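Local coordinates for regulatory protein E2 (Bovine papillomavirus type 1, PDB 2JEX), which is thought to help initiate viral DNA replication with protein E1 and to regulate viral transcription, and is represented here by its N-terminal transactivation domain, at residues Leu94-Ser98 with Trp99-Met103; Met139-Asp143 with Gly144-Ala148. The protein carries 1 engineered substitution. One frame throughout, in Å; residues are numbered along the deposited sequence.

Interaction 1: Leu94-Ser98 with Trp99-Met103; sequences LLDTS and WDRYM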
ATOM      1  N   LEU A  94       2.610  10.447  -4.662  1.00 69.21           N
ATOM      2  CA  LEU A  94       3.663   9.547  -4.225  1.00 69.76           C
ATOM      3  C   LEU A  94       3.137   8.540  -3.199  1.00 69.62           C
ATOM      4  O   LEU A  94       3.367   7.341  -3.333  1.00 70.53           O
ATOM      5  CB  LEU A  94       4.842  10.346  -3.659  1.00 70.11           C
ATOM      6  CG  LEU A  94       5.705  11.096  -4.682  1.00 70.22           C
ATOM      7  CD1 LEU A  94       6.644  12.043  -3.966  1.00 72.03           C
ATOM      8  CD2 LEU A  94       6.490  10.131  -5.557  1.00 72.64           C
ATOM      9  N   LEU A  95       2.400   9.021  -2.206  1.00 69.38           N
ATOM     10  CA  LEU A  95       1.878   8.146  -1.161  1.00 69.50           C
ATOM     11  C   LEU A  95       0.815   7.159  -1.643  1.00 69.09           C
ATOM     12  O   LEU A  95       0.770   6.024  -1.157  1.00 69.41           O
ATOM     13  CB  LEU A  95       1.369   8.959   0.026  1.00 69.72           C
ATOM     14  CG  LEU A  95       2.487   9.546   0.899  1.00 71.82           C
ATOM     15  CD1 LEU A  95       1.900  10.388   2.006  1.00 64.15           C
ATOM     16  CD2 LEU A  95       3.411   8.455   1.469  1.00 75.17           C
ATOM     17  N   ASP A  96      -0.025   7.580  -2.593  1.00 68.08           N
ATOM     18  CA  ASP A  96      -1.045   6.691  -3.163  1.00 67.26           C
ATOM     19  C   ASP A  96      -0.383   5.505  -3.847  1.00 66.65           C
ATOM     20  O   ASP A  96      -0.942   4.412  -3.901  1.00 67.02           O
ATOM     21  CB  ASP A  96      -1.924   7.423  -4.185  1.00 67.43           C
ATOM     22  CG  ASP A  96      -2.601   8.655  -3.618  1.00 67.43           C
ATOM     23  OD1 ASP A  96      -3.086   8.606  -2.466  1.00 68.14           O
ATOM     24  OD2 ASP A  96      -2.658   9.673  -4.339  1.00 67.24           O
ATOM     25  N   THR A  97       0.819   5.735  -4.360  1.00 65.93           N
ATOM     26  CA  THR A  97       1.537   4.742  -5.142  1.00 65.37           C
ATOM     27  C   THR A  97       2.789   4.247  -4.406  1.00 65.08           C
ATOM     28  O   THR A  97       3.772   3.834  -5.033  1.00 64.77           O
ATOM     29  CB  THR A  97       1.901   5.310  -6.527  1.00 65.16           C
ATOM     30  OG1 THR A  97       2.546   6.579  -6.365  1.00 66.01           O
ATOM     31  CG2 THR A  97       0.651   5.499  -7.374  1.00 64.16           C
ATOM     32  N   SER A  98       2.741   4.293  -3.073  1.00 64.68           N
ATOM     33  CA  SER A  98       3.833   3.794  -2.240  1.00 65.07           C
ATOM     34  C   SER A  98       3.605   2.336  -1.834  1.00 65.08           C
ATOM     35  O   SER A  98       2.470   1.862  -1.772  1.00 64.74           O
ATOM     36  CB  SER A  98       4.051   4.689  -1.013  1.00 64.48           C
ATOM     37  OG  SER A  98       2.933   4.642  -0.141  1.00 66.38           O
ATOM     38  N   TRP A  99       4.701   1.631  -1.579  1.00 66.54           N
ATOM     39  CA  TRP A  99       4.668   0.211  -1.222  1.00 68.03           C
ATOM     40  C   TRP A  99       3.885  -0.071   0.060  1.00 67.84           C
ATOM     41  O   TRP A  99       3.102  -1.048   0.121  1.00 67.16           O
ATOM     42  CB  TRP A  99       6.095  -0.320  -1.101  1.00 69.60           C
ATOM     43  CG  TRP A  99       6.149  -1.760  -0.683  1.00 72.26           C
ATOM     44  CD1 TRP A  99       6.339  -2.233   0.618  1.00 68.69           C
ATOM     45  CD2 TRP A  99       5.989  -2.927  -1.574  1.00 67.50           C
ATOM     46  NE1 TRP A  99       6.331  -3.621   0.593  1.00 66.38           N
ATOM     47  CE2 TRP A  99       6.116  -4.074  -0.735  1.00 66.52           C
ATOM     48  CE3 TRP A  99       5.775  -3.112  -3.010  1.00 67.97           C
ATOM     49  CZ2 TRP A  99       6.029  -5.402  -1.274  1.00 69.18           C
ATOM     50  CZ3 TRP A  99       5.711  -4.434  -3.517  1.00 71.01           C
ATOM     51  CH2 TRP A  99       5.843  -5.559  -2.661  1.00 71.63           C
ATOM     52  N   ASP A 100       4.061   0.795   1.069  1.00 68.07           N
ATOM     53  CA  ASP A 100       3.332   0.662   2.339  1.00 68.77           C
ATOM     54  C   ASP A 100       1.830   0.832   2.148  1.00 69.27           C
ATOM     55  O   ASP A 100       1.038   0.123   2.774  1.00 70.01           O
ATOM     56  CB  ASP A 100       3.836   1.669   3.380  1.00 68.96           C
ATOM     57  CG  ASP A 100       5.234   1.346   3.890  1.00 72.38           C
ATOM     58  OD1 ASP A 100       5.653   0.165   3.807  1.00 79.96           O
ATOM     59  OD2 ASP A 100       5.916   2.279   4.379  1.00 74.24           O
ATOM     60  N   ARG A 101       1.428   1.769   1.294  1.00 68.74           N
ATOM     61  CA  ARG A 101       0.010   1.925   1.004  1.00 68.78           C
ATOM     62  C   ARG A 101      -0.511   0.646   0.336  1.00 68.17           C
ATOM     63  O   ARG A 101      -1.562   0.123   0.711  1.00 68.28           O
ATOM     64  CB  ARG A 101      -0.233   3.154   0.122  1.00 69.09           C
ATOM     65  CG  ARG A 101      -1.709   3.430  -0.212  1.00 71.35           C
ATOM     66  CD  ARG A 101      -2.466   4.089   0.933  1.00 68.98           C
ATOM     67  NE  ARG A 101      -1.948   5.421   1.249  1.00 72.66           N
ATOM     68  CZ  ARG A 101      -2.401   6.562   0.732  1.00 76.87           C
ATOM     69  NH1 ARG A 101      -3.410   6.571  -0.136  1.00 74.83           N
ATOM     70  NH2 ARG A 101      -1.843   7.710   1.090  1.00 78.06           N
ATOM     71  N   TYR A 102       0.255   0.145  -0.635  1.00 66.85           N
ATOM     72  CA  TYR A 102      -0.095  -1.045  -1.417  1.00 65.28           C
ATOM     73  C   TYR A 102      -0.215  -2.283  -0.532  1.00 65.47           C
ATOM     74  O   TYR A 102      -1.009  -3.190  -0.796  1.00 63.79           O
ATOM     75  CB  TYR A 102       0.996  -1.259  -2.479  1.00 64.14           C
ATOM     76  CG  TYR A 102       0.802  -2.436  -3.410  1.00 61.40           C
ATOM     77  CD1 TYR A 102      -0.263  -2.476  -4.322  1.00 55.32           C
ATOM     78  CD2 TYR A 102       1.708  -3.491  -3.414  1.00 61.87           C
ATOM     79  CE1 TYR A 102      -0.425  -3.555  -5.200  1.00 49.61           C
ATOM     80  CE2 TYR A 102       1.555  -4.574  -4.292  1.00 62.36           C
ATOM     81  CZ  TYR A 102       0.481  -4.597  -5.175  1.00 57.50           C
ATOM     82  OH  TYR A 102       0.336  -5.665  -6.024  1.00 57.91           O
ATOM     83  N   MET A 103       0.605  -2.306   0.515  1.00 67.72           N
ATOM     84  CA  MET A 103       0.748  -3.481   1.371  1.00 69.06           C
ATOM     85  C   MET A 103      -0.086  -3.390   2.623  1.00 69.88           C
ATOM     86  O   MET A 103      -0.366  -4.412   3.247  1.00 70.60           O
ATOM     87  CB  MET A 103       2.229  -3.744   1.699  1.00 68.97           C
ATOM     88  CG  MET A 103       2.955  -4.438   0.601  1.00 68.69           C
ATOM     89  SD  MET A 103       2.322  -6.066   0.172  1.00 72.94           S
ATOM     90  CE  MET A 103       1.291  -5.658  -1.198  1.00 66.28           C
TER
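Arg101 folds back from the first turn of helix 99-103 onto the turn that precedes it. It meets Leu95, Asp96 and Ser98.

The ionic part is a salt bridge. Arg101 NH1 lies 3.1 Å from Asp96 OD1, and the hydrogen bond within it is weak, with 130° at the hydrogen. The carboxylate and guanidinium planes stand 75° apart, so this is not a flat two-pronged pairing. NH1 also donates to the carbonyl of Lys111, and Asp96 OD2 is hydrogen-bonded to Ser93 OG.

Packing keeps the arginine close to the turn. Arg101 CG leaves anti to the backbone N, and bends at chi2 and chi3 bring the guanidinium back beside the turn. Leu95 O sits 3.5 Å above one face of the Arg101 guanidinium plane, toward its rim. Asp96 CA lies over the same face. Arg101 NH2 approaches Leu95 CB at 3.6 Å.

One hydrogen bond braces the type I turn from Leu95 to Ser98, and another leads into the helix. Ser98 is the N-cap residue. Within the turn, Ser98 OG donates to Leu95 O at 2.8 Å. Arg101 CB packs against Ser98 OG at 3.5 Å. Ser98 O accepts from Tyr102 N at 3.0 Å, an i to i+4 backbone bond from the N-cap residue into the helix.

Leu95 O takes the Ser98 hydroxyl and, weakly, Ser98 N, while the arginine lies against it. Asp96 probably offsets part of the arginine's charge, though through a weak bond, and NH1 is shared with Lys111 O.

Interaction 2: Met139-Asp143 with Gly144-Ala148; sequences MRTED and GWQLA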
ATOM      1  N   MET A 139      -8.094  -2.797  -7.307  1.00 76.94           N
ATOM      2  CA  MET A 139      -7.606  -4.173  -7.245  1.00 78.97           C
ATOM      3  C   MET A 139      -7.727  -4.925  -8.564  1.00 79.71           C
ATOM      4  O   MET A 139      -8.710  -4.782  -9.291  1.00 79.90           O
ATOM      5  CB  MET A 139      -8.292  -4.952  -6.112  1.00 78.58           C
ATOM      6  CG  MET A 139      -9.735  -4.554  -5.832  1.00 79.68           C
ATOM      7  SD  MET A 139     -10.343  -5.123  -4.221  1.00 81.05           S
ATOM      8  CE  MET A 139     -10.520  -6.884  -4.546  1.00 84.17           C
ATOM      9  N   ARG A 140      -6.706  -5.724  -8.861  1.00 81.24           N
ATOM     10  CA  ARG A 140      -6.702  -6.552 -10.053  1.00 83.10           C
ATOM     11  C   ARG A 140      -7.550  -7.797  -9.835  1.00 83.49           C
ATOM     12  O   ARG A 140      -7.329  -8.558  -8.890  1.00 83.67           O
ATOM     13  CB  ARG A 140      -5.273  -6.934 -10.466  1.00 82.90           C
ATOM     14  CG  ARG A 140      -5.189  -7.544 -11.873  1.00 84.66           C
ATOM     15  CD  ARG A 140      -3.758  -7.634 -12.394  1.00 85.10           C
ATOM     16  NE  ARG A 140      -2.978  -8.681 -11.728  1.00 94.06           N
ATOM     17  CZ  ARG A 140      -1.682  -8.904 -11.932  1.00 96.90           C
ATOM     18  NH1 ARG A 140      -0.995  -8.151 -12.786  1.00 99.68           N
ATOM     19  NH2 ARG A 140      -1.067  -9.883 -11.276  1.00 99.07           N
ATOM     20  N   THR A 141      -8.539  -7.963 -10.709  1.00 84.19           N
ATOM     21  CA  THR A 141      -9.311  -9.195 -10.836  1.00 84.66           C
ATOM     22  C   THR A 141      -8.764  -9.899 -12.075  1.00 84.37           C
ATOM     23  O   THR A 141      -7.825  -9.400 -12.707  1.00 84.44           O
ATOM     24  CB  THR A 141     -10.822  -8.888 -11.031  1.00 84.79           C
ATOM     25  OG1 THR A 141     -11.199  -7.768 -10.216  1.00 86.62           O
ATOM     26  CG2 THR A 141     -11.688 -10.093 -10.659  1.00 85.27           C
ATOM     27  N   GLU A 142      -9.333 -11.052 -12.423  1.00 84.15           N
ATOM     28  CA  GLU A 142      -9.050 -11.683 -13.713  1.00 84.02           C
ATOM     29  C   GLU A 142      -9.651 -10.819 -14.830  1.00 83.80           C
ATOM     30  O   GLU A 142      -9.371 -11.022 -16.014  1.00 83.79           O
ATOM     31  CB  GLU A 142      -9.612 -13.105 -13.752  1.00 84.01           C
ATOM     32  CG  GLU A 142      -8.878 -14.046 -14.710  1.00 84.71           C
ATOM     33  CD  GLU A 142      -7.441 -14.332 -14.287  1.00 85.29           C
ATOM     34  OE1 GLU A 142      -7.187 -14.502 -13.073  1.00 85.75           O
ATOM     35  OE2 GLU A 142      -6.563 -14.392 -15.173  1.00 85.03           O
ATOM     36  N   ASP A 143     -10.473  -9.852 -14.421  1.00 83.65           N
ATOM     37  CA  ASP A 143     -11.081  -8.862 -15.310  1.00 83.08           C
ATOM     38  C   ASP A 143     -10.453  -7.482 -15.037  1.00 82.51           C
ATOM     39  O   ASP A 143     -11.142  -6.545 -14.602  1.00 82.21           O
ATOM     40  CB  ASP A 143     -12.601  -8.803 -15.088  1.00 83.09           C
ATOM     41  CG  ASP A 143     -13.186 -10.138 -14.650  1.00 82.87           C
ATOM     42  OD1 ASP A 143     -13.673 -10.221 -13.502  1.00 82.58           O
ATOM     43  OD2 ASP A 143     -13.147 -11.101 -15.446  1.00 82.64           O
ATOM     44  N   GLY A 144      -9.142  -7.386 -15.278  1.00 81.58           N
ATOM     45  CA  GLY A 144      -8.364  -6.156 -15.072  1.00 80.19           C
ATOM     46  C   GLY A 144      -8.502  -5.501 -13.705  1.00 79.12           C
ATOM     47  O   GLY A 144      -8.941  -6.130 -12.736  1.00 79.33           O
ATOM     48  N   TRP A 145      -8.134  -4.224 -13.637  1.00 77.69           N
ATOM     49  CA  TRP A 145      -8.271  -3.437 -12.411  1.00 76.50           C
ATOM     50  C   TRP A 145      -9.694  -2.899 -12.231  1.00 76.00           C
ATOM     51  O   TRP A 145     -10.372  -2.569 -13.210  1.00 75.45           O
ATOM     52  CB  TRP A 145      -7.244  -2.300 -12.391  1.00 75.63           C
ATOM     53  CG  TRP A 145      -5.842  -2.811 -12.370  1.00 74.97           C
ATOM     54  CD1 TRP A 145      -5.082  -3.174 -13.448  1.00 71.83           C
ATOM     55  CD2 TRP A 145      -5.031  -3.046 -11.208  1.00 74.18           C
ATOM     56  NE1 TRP A 145      -3.849  -3.613 -13.030  1.00 71.47           N
ATOM     57  CE2 TRP A 145      -3.788  -3.543 -11.662  1.00 72.73           C
ATOM     58  CE3 TRP A 145      -5.231  -2.878  -9.830  1.00 70.71           C
ATOM     59  CZ2 TRP A 145      -2.748  -3.872 -10.784  1.00 73.55           C
ATOM     60  CZ3 TRP A 145      -4.198  -3.212  -8.957  1.00 71.88           C
ATOM     61  CH2 TRP A 145      -2.975  -3.702  -9.439  1.00 74.19           C
ATOM     62  N   GLN A 146     -10.136  -2.818 -10.976  1.00 75.67           N
ATOM     63  CA  GLN A 146     -11.489  -2.352 -10.653  1.00 75.47           C
ATOM     64  C   GLN A 146     -11.551  -1.562  -9.348  1.00 74.94           C
ATOM     65  O   GLN A 146     -10.788  -1.822  -8.414  1.00 75.17           O
ATOM     66  CB  GLN A 146     -12.474  -3.526 -10.600  1.00 75.60           C
ATOM     67  CG  GLN A 146     -12.180  -4.546  -9.506  1.00 77.07           C
ATOM     68  CD  GLN A 146     -13.337  -5.492  -9.252  1.00 80.42           C
ATOM     69  OE1 GLN A 146     -13.979  -5.980 -10.188  1.00 82.75           O
ATOM     70  NE2 GLN A 146     -13.605  -5.764  -7.979  1.00 79.77           N
ATOM     71  N   LEU A 147     -12.467  -0.600  -9.293  1.00 74.33           N
ATOM     72  CA  LEU A 147     -12.643   0.229  -8.106  1.00 73.71           C
ATOM     73  C   LEU A 147     -13.538  -0.465  -7.091  1.00 73.13           C
ATOM     74  O   LEU A 147     -14.592  -0.989  -7.437  1.00 72.93           O
ATOM     75  CB  LEU A 147     -13.202   1.610  -8.469  1.00 73.49           C
ATOM     76  CG  LEU A 147     -13.565   2.592  -7.346  1.00 74.27           C
ATOM     77  CD1 LEU A 147     -12.374   2.958  -6.458  1.00 76.96           C
ATOM     78  CD2 LEU A 147     -14.211   3.847  -7.931  1.00 72.72           C
ATOM     79  N   ALA A 148     -13.083  -0.479  -5.844  1.00 72.58           N
ATOM     80  CA  ALA A 148     -13.846  -1.013  -4.730  1.00 72.37           C
ATOM     81  C   ALA A 148     -13.877   0.017  -3.607  1.00 72.32           C
ATOM     82  O   ALA A 148     -12.977   0.846  -3.489  1.00 71.46           O
ATOM     83  CB  ALA A 148     -13.242  -2.324  -4.249  1.00 72.10           C
TER
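Arg140 and Trp145 face each other as a non-hydrogen-bonded antiparallel pair at the end of a beta hairpin. Arg140 CB rests 3.8 Å from the centroid of the Trp145 six-membered ring, only 6° off its normal, a CH-pi contact over the middle of the face. The indole is placed there by its chi1 of -63°, which sets CG beside its own backbone N and folds the ring over the partner strand. The arginine chain then runs on across the indole, with Arg140 CD 4.1 Å from Trp145 NE1.

Met139 and Gln146 are the neighbouring hydrogen-bonded pair, with side chains on the opposite face. Met139 N donates to Gln146 O at 3.1 Å, and Gln146 N donates back to Met139 O. With chi1 63°, Gln146 CG lies between backbone N and carbonyl carbon, and the extended chain runs out past Thr141, with Gln146 CD 3.3 Å from Thr141 OG1. On this face Met139 SD also touches Ala148 CB at 4.0 Å.

The turn closes with Thr141 N donating to Gly144 O at 2.8 Å. Gly144 has positive phi.

Glu81 of helix 62-83 holds the Arg140 and Trp145 side: its OE2 accepts a hydrogen bond from Trp145 NE1 and forms a salt bridge with Arg140 NH1. On the other face, Met139 and Gln146 touch Tyr159 and Thr161 of strand 157-161, the next strand of the sheet. The hairpin end therefore joins the large antiparallel sheet to the helical part of the domain.

Both contacts are local, and they follow one another along the chain of the transactivation domain. Their centres are about 17 Å apart. Their nearest atoms are about 5 Å apart, so they do not touch. Helix 62-83 links them: Glu74 bonds Tyr102 of interaction 1, and Glu81 serves interaction 2. The sheet is a second link. Arg101 reaches Lys111 on strand 110-120, which lies next to strand 128-140, the first strand of the hairpin in interaction 2. Interaction 1 has its centre near that of the chain, about 4 Å from it, while the centre of interaction 2 is farther out, at about 16 Å. Both lie where helices and sheet meet.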